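Synaptonemal complex protein 2 (Mus musculus, PDB 5IWZ) forms a major part of the axial and lateral elements of synaptonemal complexes, and is needed for SYCP3 insertion and for chromosome synapsis in meiosis. Local coordinates at residues C170-A175 and G207-D212; T201-M206 and Y240-M245; M245-N250 and L268-G273. One frame throughout, in Å; residues are numbered along the deposited sequence.

Contact 1 of 3, residues C170-A175 and G207-D212; sequences CIQQEA and GERILD
The backbones of the two helices stay far apart where Q172 faces R209, with 12.2 Å between CA of Q172 and CA of R209. Two long side chains span the distance, R209 covering most of it. Each CB points toward the opposite helix. Q172, extended beyond CG, carries its amide out from helix 169-185. R209 starts with CG anti to its backbone N (chi1 166°) and bends at the next bond, which swings the guanidinium round to the amide. The two chains cross at about a right angle. The amide and guanidinium planes are 80° apart, and CD of Q172 lies in the guanidinium plane at its edge, 3.5 Å from NH2 of R209. NE2 of Q172 comes within 3.1 Å of NH2 of R209, but both atoms are donors and do not bond to each other.

Q172 belongs to the armadillo-repeat-like region. R209 comes from helix 197-212, in the helical part of the chain, and the pair joins that helix to helix 169-185. NE2 of Q172 donates to L161 O and NE of R209 donates to V162 O, and these two successive carbonyls in the last turn of helix 144-163 hold the amide and the guanidinium beside each other. The carbonyl-rich end of that helix would probably also stabilise the positive charge of R209. Both residues are buried, and their mutual contact is small, 66 Å² over both segments.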
loop_
_atom_site.group_PDB
_atom_site.type_symbol
_atom_site.label_atom_id
_atom_site.label_comp_id
_atom_site.label_asym_id
_atom_site.label_seq_id
_atom_site.Cartn_x
_atom_site.Cartn_y
_atom_site.Cartn_z
ATOM N N CYS A 170 3.531 1.483 -5.587
ATOM C CA CYS A 170 3.120 2.110 -4.328
ATOM C C CYS A 170 1.604 2.109 -4.166
ATOM O O CYS A 170 1.097 2.037 -3.040
ATOM C CB CYS A 170 3.628 3.554 -4.236
ATOM S SG CYS A 170 5.435 3.752 -4.243
ATOM N N ILE A 171 0.867 2.225 -5.265
ATOM C CA ILE A 171 -0.587 2.145 -5.179
ATOM C C ILE A 171 -1.017 0.721 -4.855
ATOM O O ILE A 171 -1.873 0.484 -3.994
ATOM C CB ILE A 171 -1.214 2.651 -6.488
ATOM C CG1 ILE A 171 -0.923 4.142 -6.647
ATOM C CG2 ILE A 171 -2.719 2.344 -6.523
ATOM C CD1 ILE A 171 -1.339 4.664 -7.994
ATOM N N GLN A 172 -0.406 -0.254 -5.517
ATOM C CA GLN A 172 -0.727 -1.637 -5.196
ATOM C C GLN A 172 -0.386 -1.950 -3.749
ATOM O O GLN A 172 -1.166 -2.615 -3.063
ATOM C CB GLN A 172 -0.008 -2.581 -6.158
ATOM C CG GLN A 172 -0.409 -2.355 -7.606
ATOM C CD GLN A 172 0.462 -3.115 -8.570
ATOM O OE1 GLN A 172 1.648 -3.286 -8.330
ATOM N NE2 GLN A 172 -0.122 -3.574 -9.677
ATOM N N GLN A 173 0.761 -1.457 -3.254
ATOM C CA GLN A 173 1.143 -1.743 -1.869
ATOM C C GLN A 173 0.123 -1.172 -0.890
ATOM O O GLN A 173 -0.226 -1.813 0.111
ATOM C CB GLN A 173 2.548 -1.190 -1.568
ATOM C CG GLN A 173 3.680 -1.962 -2.234
ATOM C CD GLN A 173 5.063 -1.292 -2.087
ATOM O OE1 GLN A 173 5.180 -0.153 -1.608
ATOM N NE2 GLN A 173 6.113 -2.011 -2.501
ATOM N N GLU A 174 -0.349 0.048 -1.156
ATOM C CA GLU A 174 -1.349 0.673 -0.299
ATOM C C GLU A 174 -2.664 -0.107 -0.320
ATOM O O GLU A 174 -3.271 -0.357 0.730
ATOM C CB GLU A 174 -1.553 2.125 -0.755
ATOM C CG GLU A 174 -2.786 2.813 -0.194
ATOM C CD GLU A 174 -2.726 2.948 1.311
ATOM O OE1 GLU A 174 -1.611 2.831 1.883
ATOM O OE2 GLU A 174 -3.799 3.152 1.930
ATOM N N ALA A 175 -3.115 -0.511 -1.511
ATOM C CA ALA A 175 -4.383 -1.231 -1.613
ATOM C C ALA A 175 -4.284 -2.620 -0.992
ATOM O O ALA A 175 -5.188 -3.054 -0.264
ATOM C CB ALA A 175 -4.806 -1.343 -3.073
ATOM N N GLY A 207 -1.560 -15.761 -7.565
ATOM C CA GLY A 207 -0.444 -16.695 -7.455
ATOM C C GLY A 207 0.576 -16.522 -8.565
ATOM O O GLY A 207 1.778 -16.421 -8.309
ATOM N N GLU A 208 0.107 -16.512 -9.822
ATOM C CA GLU A 208 0.981 -16.232 -10.961
ATOM C C GLU A 208 1.761 -14.951 -10.742
ATOM O O GLU A 208 2.955 -14.858 -11.071
ATOM C CB GLU A 208 0.159 -16.084 -12.242
ATOM C CG GLU A 208 -0.113 -17.352 -13.015
ATOM C CD GLU A 208 -0.732 -17.056 -14.378
ATOM O OE1 GLU A 208 -0.328 -16.073 -15.032
ATOM O OE2 GLU A 208 -1.642 -17.790 -14.815
ATOM N N ARG A 209 1.086 -13.950 -10.176
ATOM C CA ARG A 209 1.652 -12.616 -10.060
ATOM C C ARG A 209 2.812 -12.573 -9.070
ATOM O O ARG A 209 3.754 -11.803 -9.267
ATOM C CB ARG A 209 0.547 -11.636 -9.669
ATOM C CG ARG A 209 1.020 -10.290 -9.184
ATOM C CD ARG A 209 1.500 -9.463 -10.302
ATOM N NE ARG A 209 1.425 -8.060 -9.927
ATOM C CZ ARG A 209 2.013 -7.074 -10.588
ATOM N NH1 ARG A 209 2.746 -7.337 -11.671
ATOM N NH2 ARG A 209 1.865 -5.871 -10.145
ATOM N N ILE A 210 2.773 -13.390 -8.016
ATOM C CA ILE A 210 3.921 -13.480 -7.114
ATOM C C ILE A 210 5.209 -13.670 -7.902
ATOM O O ILE A 210 6.227 -13.019 -7.635
ATOM C CB ILE A 210 3.717 -14.632 -6.122
ATOM C CG1 ILE A 210 2.569 -14.341 -5.161
ATOM C CG2 ILE A 210 5.002 -14.909 -5.357
ATOM C CD1 ILE A 210 2.078 -15.603 -4.458
ATOM N N LEU A 211 5.165 -14.550 -8.902
ATOM C CA LEU A 211 6.357 -14.955 -9.628
ATOM C C LEU A 211 7.060 -13.781 -10.312
ATOM O O LEU A 211 8.288 -13.804 -10.457
ATOM C CB LEU A 211 5.980 -16.033 -10.655
ATOM C CG LEU A 211 5.937 -17.512 -10.235
ATOM C CD1 LEU A 211 5.369 -17.728 -8.838
ATOM C CD2 LEU A 211 5.156 -18.326 -11.247
ATOM N N ASP A 212 6.327 -12.749 -10.751
ATOM C CA ASP A 212 6.998 -11.695 -11.509
ATOM C C ASP A 212 6.662 -10.280 -11.060
ATOM O O ASP A 212 7.019 -9.326 -11.756
ATOM C CB ASP A 212 6.722 -11.830 -13.016
ATOM C CG ASP A 212 5.238 -11.715 -13.374
ATOM O OD1 ASP A 212 4.391 -11.473 -12.483
ATOM O OD2 ASP A 212 4.930 -11.860 -14.580
#

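Contact 2 of 3, residues T201-M206 and Y240-M245; sequences TLMSNM and YEWFSM
The backbone bond from M206 N to L202 O, 2.7 Å long, holds the helical turn that presents M203 and S204 to W242. Here helix 197-212 meets the last turn of helix 232-242, within the helical region of this N-terminal part of the protein. The backbones come close, with 5.1 Å between CA of S204 and CA of W242. The indole carries nearly all the contact. Its CG lies anti to the carbonyl carbon (chi1 -70°), and the ring extends along the turn formed by M203 and S204. At the five-membered end, CD1 of W242 is 3.6 Å from CA of S204. OG of S204 reaches the same corner and stops 3.8 Å from CD1 of W242. The carbonyl of M203 lies over one face of the indole, toward the rim.

At the benzo end, CB of M203 is 4.0 Å from CZ2 of W242. The methionine bends at its last torsion, and its CE touches CH2 of W242. The sulfur makes an oblique Met-aromatic contact, with SD of M203 5.4 Å from the centroid of the six-membered ring of W242 and 64° off its normal. T230, in the loop after helix 216-229, touches both M203 and W242. L226 and M229 of that helix also pack on M203.

With an alanine in place of W242, the indole would be gone, and a gap would probably open beside CB and CE of M203 and CA of S204. The contact probably rests mostly on dispersion, with a minor sulfur-aromatic part, which implies that shape fit rather than directed polar bonding joins these helices.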
loop_
_atom_site.group_PDB
_atom_site.type_symbol
_atom_site.label_atom_id
_atom_site.label_comp_id
_atom_site.label_asym_id
_atom_site.label_seq_id
_atom_site.Cartn_x
_atom_site.Cartn_y
_atom_site.Cartn_z
ATOM N N THR A 201 -10.624 -17.234 -10.174
ATOM C CA THR A 201 -9.767 -16.733 -11.244
ATOM C C THR A 201 -8.784 -15.684 -10.729
ATOM O O THR A 201 -7.588 -15.730 -11.047
ATOM C CB THR A 201 -10.636 -16.177 -12.374
ATOM O OG1 THR A 201 -11.426 -17.232 -12.920
ATOM C CG2 THR A 201 -9.784 -15.563 -13.473
ATOM N N LEU A 202 -9.274 -14.720 -9.942
ATOM C CA LEU A 202 -8.392 -13.678 -9.418
ATOM C C LEU A 202 -7.286 -14.277 -8.559
ATOM O O LEU A 202 -6.108 -13.927 -8.705
ATOM C CB LEU A 202 -9.191 -12.651 -8.613
ATOM C CG LEU A 202 -10.036 -11.704 -9.465
ATOM C CD1 LEU A 202 -10.944 -10.845 -8.587
ATOM C CD2 LEU A 202 -9.130 -10.840 -10.332
ATOM N N MET A 203 -7.649 -15.193 -7.659
ATOM C CA MET A 203 -6.650 -15.789 -6.788
ATOM C C MET A 203 -5.634 -16.594 -7.573
ATOM O O MET A 203 -4.460 -16.649 -7.195
ATOM C CB MET A 203 -7.323 -16.666 -5.751
ATOM C CG MET A 203 -8.024 -15.881 -4.693
ATOM S SD MET A 203 -8.810 -17.082 -3.628
ATOM C CE MET A 203 -7.773 -17.024 -2.191
ATOM N N SER A 204 -6.061 -17.227 -8.659
ATOM C CA SER A 204 -5.102 -17.925 -9.505
ATOM C C SER A 204 -4.144 -16.935 -10.167
ATOM O O SER A 204 -2.926 -17.171 -10.220
ATOM C CB SER A 204 -5.845 -18.761 -10.549
ATOM O OG SER A 204 -4.956 -19.665 -11.163
ATOM N N ASN A 205 -4.671 -15.806 -10.655
ATOM C CA ASN A 205 -3.790 -14.801 -11.247
ATOM C C ASN A 205 -2.922 -14.121 -10.194
ATOM O O ASN A 205 -1.830 -13.637 -10.516
ATOM C CB ASN A 205 -4.605 -13.775 -12.024
ATOM C CG ASN A 205 -5.447 -14.420 -13.114
ATOM O OD1 ASN A 205 -5.038 -15.406 -13.726
ATOM N ND2 ASN A 205 -6.629 -13.882 -13.345
ATOM N N MET A 206 -3.381 -14.075 -8.943
ATOM C CA MET A 206 -2.543 -13.545 -7.876
ATOM C C MET A 206 -1.335 -14.441 -7.637
ATOM O O MET A 206 -0.201 -13.952 -7.537
ATOM C CB MET A 206 -3.364 -13.379 -6.603
ATOM C CG MET A 206 -4.465 -12.338 -6.750
ATOM S SD MET A 206 -5.282 -12.037 -5.192
ATOM C CE MET A 206 -4.321 -10.603 -4.656
ATOM N N TYR A 240 -1.270 -26.619 -6.232
ATOM C CA TYR A 240 -0.971 -27.243 -7.512
ATOM C C TYR A 240 -1.782 -26.663 -8.665
ATOM O O TYR A 240 -1.412 -26.872 -9.824
ATOM C CB TYR A 240 -1.171 -28.759 -7.394
ATOM C CG TYR A 240 -0.184 -29.340 -6.395
ATOM C CD1 TYR A 240 1.162 -29.462 -6.721
ATOM C CD2 TYR A 240 -0.586 -29.716 -5.120
ATOM C CE1 TYR A 240 2.083 -29.959 -5.809
ATOM C CE2 TYR A 240 0.318 -30.223 -4.200
ATOM C CZ TYR A 240 1.656 -30.343 -4.551
ATOM O OH TYR A 240 2.564 -30.840 -3.639
ATOM N N GLU A 241 -2.864 -25.939 -8.384
ATOM C CA GLU A 241 -3.556 -25.183 -9.423
ATOM C C GLU A 241 -2.914 -23.819 -9.646
ATOM O O GLU A 241 -2.837 -23.345 -10.784
ATOM C CB GLU A 241 -5.027 -24.993 -9.051
ATOM C CG GLU A 241 -5.709 -26.267 -8.613
ATOM C CD GLU A 241 -7.191 -26.247 -8.906
ATOM O OE1 GLU A 241 -7.564 -26.498 -10.070
ATOM O OE2 GLU A 241 -7.978 -25.969 -7.979
ATOM N N TRP A 242 -2.434 -23.195 -8.570
ATOM C CA TRP A 242 -1.906 -21.838 -8.633
ATOM C C TRP A 242 -0.478 -21.767 -9.183
ATOM O O TRP A 242 -0.093 -20.734 -9.741
ATOM C CB TRP A 242 -1.958 -21.211 -7.241
ATOM C CG TRP A 242 -3.349 -20.914 -6.777
ATOM C CD1 TRP A 242 -4.481 -20.866 -7.547
ATOM C CD2 TRP A 242 -3.764 -20.613 -5.435
ATOM N NE1 TRP A 242 -5.576 -20.559 -6.763
ATOM C CE2 TRP A 242 -5.162 -20.400 -5.466
ATOM C CE3 TRP A 242 -3.097 -20.519 -4.211
ATOM C CZ2 TRP A 242 -5.894 -20.094 -4.322
ATOM C CZ3 TRP A 242 -3.833 -20.202 -3.075
ATOM C CH2 TRP A 242 -5.212 -19.991 -3.142
ATOM N N PHE A 243 0.319 -22.829 -9.052
ATOM C CA PHE A 243 1.731 -22.764 -9.422
ATOM C C PHE A 243 2.088 -23.935 -10.329
ATOM O O PHE A 243 2.114 -25.088 -9.886
ATOM C CB PHE A 243 2.614 -22.729 -8.174
ATOM C CG PHE A 243 2.280 -21.605 -7.221
ATOM C CD1 PHE A 243 2.610 -20.292 -7.528
ATOM C CD2 PHE A 243 1.647 -21.862 -6.013
ATOM C CE1 PHE A 243 2.311 -19.255 -6.646
ATOM C CE2 PHE A 243 1.352 -20.835 -5.130
ATOM C CZ PHE A 243 1.683 -19.522 -5.450
ATOM N N SER A 244 2.379 -23.625 -11.598
ATOM C CA SER A 244 2.696 -24.658 -12.582
ATOM C C SER A 244 3.928 -25.465 -12.179
ATOM O O SER A 244 3.994 -26.674 -12.437
ATOM C CB SER A 244 2.912 -24.025 -13.959
ATOM O OG SER A 244 1.763 -23.325 -14.406
ATOM N N MET A 245 4.914 -24.819 -11.556
ATOM C CA MET A 245 6.168 -25.490 -11.229
ATOM C C MET A 245 5.993 -26.320 -9.959
ATOM O O MET A 245 5.599 -25.787 -8.917
ATOM C CB MET A 245 7.301 -24.474 -11.058
ATOM C CG MET A 245 8.542 -25.077 -10.381
ATOM S SD MET A 245 10.081 -24.103 -10.334
ATOM C CE MET A 245 10.166 -23.453 -11.995
#

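Contact 3 of 3, residues M245-N250 and L268-G273; sequences MDFIAN and LNLVNG
Two successive helices near the end of the helical region, 246-253 and 260-274, pack together where F247 and I248 meet L270 and V271. Helix 260-274 also touches strand 281-285, through N269 on T283 and N272 on V281. The backbones approach to 6.0 Å between CA of I248 and CA of V271.

I248 and V271 form the buried half. Their side chains cross at about a right angle and meet through methyl groups, CG2 of I248 lying 3.7 Å from CG2 of V271. CG1 of I248 touches the same valine methyl at 4.0 Å. CG1 of V271 lies anti to the backbone N (chi1 158°), which sets CG2 beside the N and toward I248.

F247 and L270 form the outer, exposed half. CG of F247 stands anti to its backbone N (chi1 180°), and the ring reaches across to the other helix. The ring meets L270 edge first. CE1 of F247 is 3.8 Å from L270 O, which lies near the ring plane. The same carbon is 4.1 Å from CB of L270, and CZ of F247 approaches CD2 of L270. I274, one turn further along, touches M245, F247 and I248 and extends the apolar surface.

The contact is apolar apart from L270 O. That carbonyl faces the slightly positive C-H edge of the phenyl ring, probably a mild electrostatic attraction. Dispersion between methyl groups on the buried side and between ring edge and leucine on the outer side would therefore supply most of the cohesion.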
loop_
_atom_site.group_PDB
_atom_site.type_symbol
_atom_site.label_atom_id
_atom_site.label_comp_id
_atom_site.label_asym_id
_atom_site.label_seq_id
_atom_site.Cartn_x
_atom_site.Cartn_y
_atom_site.Cartn_z
ATOM N N MET A 245 4.914 -24.819 -11.556
ATOM C CA MET A 245 6.168 -25.490 -11.229
ATOM C C MET A 245 5.993 -26.320 -9.959
ATOM O O MET A 245 5.599 -25.787 -8.917
ATOM C CB MET A 245 7.301 -24.474 -11.058
ATOM C CG MET A 245 8.542 -25.077 -10.381
ATOM S SD MET A 245 10.081 -24.103 -10.334
ATOM C CE MET A 245 10.166 -23.453 -11.995
ATOM N N ASP A 246 6.304 -27.619 -10.043
ATOM C CA ASP A 246 6.113 -28.513 -8.899
ATOM C C ASP A 246 6.903 -28.041 -7.682
ATOM O O ASP A 246 6.373 -28.001 -6.563
ATOM C CB ASP A 246 6.505 -29.941 -9.275
ATOM C CG ASP A 246 5.490 -30.600 -10.192
ATOM O OD1 ASP A 246 5.624 -31.815 -10.454
ATOM O OD2 ASP A 246 4.557 -29.903 -10.646
ATOM N N PHE A 247 8.173 -27.671 -7.888
ATOM C CA PHE A 247 9.005 -27.150 -6.807
ATOM C C PHE A 247 8.305 -26.025 -6.051
ATOM O O PHE A 247 8.335 -25.984 -4.816
ATOM C CB PHE A 247 10.339 -26.666 -7.385
ATOM C CG PHE A 247 11.286 -26.100 -6.364
ATOM C CD1 PHE A 247 11.240 -24.749 -6.023
ATOM C CD2 PHE A 247 12.248 -26.908 -5.769
ATOM C CE1 PHE A 247 12.117 -24.218 -5.091
ATOM C CE2 PHE A 247 13.132 -26.388 -4.836
ATOM C CZ PHE A 247 13.068 -25.036 -4.499
ATOM N N ILE A 248 7.650 -25.115 -6.772
ATOM C CA ILE A 248 7.021 -23.958 -6.138
ATOM C C ILE A 248 5.711 -24.351 -5.459
ATOM O O ILE A 248 5.428 -23.931 -4.332
ATOM C CB ILE A 248 6.819 -22.832 -7.174
ATOM C CG1 ILE A 248 8.184 -22.259 -7.603
ATOM C CG2 ILE A 248 5.875 -21.752 -6.629
ATOM C CD1 ILE A 248 8.122 -21.265 -8.759
ATOM N N ALA A 249 4.889 -25.156 -6.135
ATOM C CA ALA A 249 3.656 -25.644 -5.518
ATOM C C ALA A 249 3.937 -26.393 -4.216
ATOM O O ALA A 249 3.203 -26.223 -3.232
ATOM C CB ALA A 249 2.898 -26.542 -6.497
ATOM N N ASN A 250 4.993 -27.226 -4.194
ATOM C CA ASN A 250 5.384 -27.945 -2.977
ATOM C C ASN A 250 5.737 -26.980 -1.843
ATOM O O ASN A 250 5.289 -27.150 -0.703
ATOM C CB ASN A 250 6.587 -28.869 -3.248
ATOM C CG ASN A 250 6.266 -30.026 -4.181
ATOM O OD1 ASN A 250 5.102 -30.304 -4.485
ATOM N ND2 ASN A 250 7.314 -30.723 -4.633
ATOM N N LEU A 268 9.251 -17.516 -0.048
ATOM C CA LEU A 268 9.589 -16.552 -1.092
ATOM C C LEU A 268 11.057 -16.654 -1.480
ATOM O O LEU A 268 11.402 -16.503 -2.660
ATOM C CB LEU A 268 9.241 -15.137 -0.631
ATOM C CG LEU A 268 7.734 -14.955 -0.502
ATOM C CD1 LEU A 268 7.415 -13.608 0.116
ATOM C CD2 LEU A 268 7.068 -15.116 -1.876
ATOM N N ASN A 269 11.940 -16.917 -0.508
ATOM C CA ASN A 269 13.343 -17.157 -0.845
ATOM C C ASN A 269 13.493 -18.373 -1.756
ATOM O O ASN A 269 14.264 -18.337 -2.728
ATOM C CB ASN A 269 14.189 -17.314 0.430
ATOM C CG ASN A 269 14.610 -15.973 1.020
ATOM O OD1 ASN A 269 14.122 -14.926 0.601
ATOM N ND2 ASN A 269 15.527 -16.001 1.992
ATOM N N LEU A 270 12.741 -19.447 -1.483
ATOM C CA LEU A 270 12.725 -20.601 -2.388
ATOM C C LEU A 270 12.219 -20.223 -3.779
ATOM O O LEU A 270 12.847 -20.551 -4.792
ATOM C CB LEU A 270 11.859 -21.719 -1.809
ATOM C CG LEU A 270 12.469 -22.447 -0.617
ATOM C CD1 LEU A 270 11.592 -23.604 -0.180
ATOM C CD2 LEU A 270 13.861 -22.920 -0.990
ATOM N N VAL A 271 11.067 -19.551 -3.848
ATOM C CA VAL A 271 10.487 -19.210 -5.145
ATOM C C VAL A 271 11.448 -18.349 -5.952
ATOM O O VAL A 271 11.769 -18.660 -7.106
ATOM C CB VAL A 271 9.131 -18.512 -4.960
ATOM C CG1 VAL A 271 8.785 -17.703 -6.191
ATOM C CG2 VAL A 271 8.066 -19.541 -4.690
ATOM N N ASN A 272 11.925 -17.250 -5.357
ATOM C CA ASN A 272 12.801 -16.359 -6.105
ATOM C C ASN A 272 14.119 -17.044 -6.435
ATOM O O ASN A 272 14.728 -16.750 -7.470
ATOM C CB ASN A 272 13.028 -15.066 -5.320
ATOM C CG ASN A 272 11.751 -14.232 -5.194
ATOM O OD1 ASN A 272 10.935 -14.168 -6.132
ATOM N ND2 ASN A 272 11.554 -13.619 -4.028
ATOM N N GLY A 273 14.563 -17.969 -5.581
ATOM C CA GLY A 273 15.767 -18.715 -5.893
ATOM C C GLY A 273 15.577 -19.626 -7.088
ATOM O O GLY A 273 16.382 -19.617 -8.023
#

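All three contacts lie in the helical region; contacts 1 and 2 interleave along the chain, and contact 3 follows. Contacts 1 and 2 share helix 197-212, with centres about 14 Å apart. F243 connects them, with its CE1 3.3 Å from G207 O. The same phenylalanine reaches contact 3, where its CG is 3.6 Å from CG2 of I248. Contacts 2 and 3, with centres about 13 Å apart, share M245. Y240 OH is probably hydrogen-bonded to N250 OD1 between them, at 2.7 Å. Contacts 1 and 3 are about 17 Å apart between centres, yet CG2 of I210 is 4.1 Å from CD2 of L268. Q219 also bridges them: its NE2 bonds I210 O and N272 OD1.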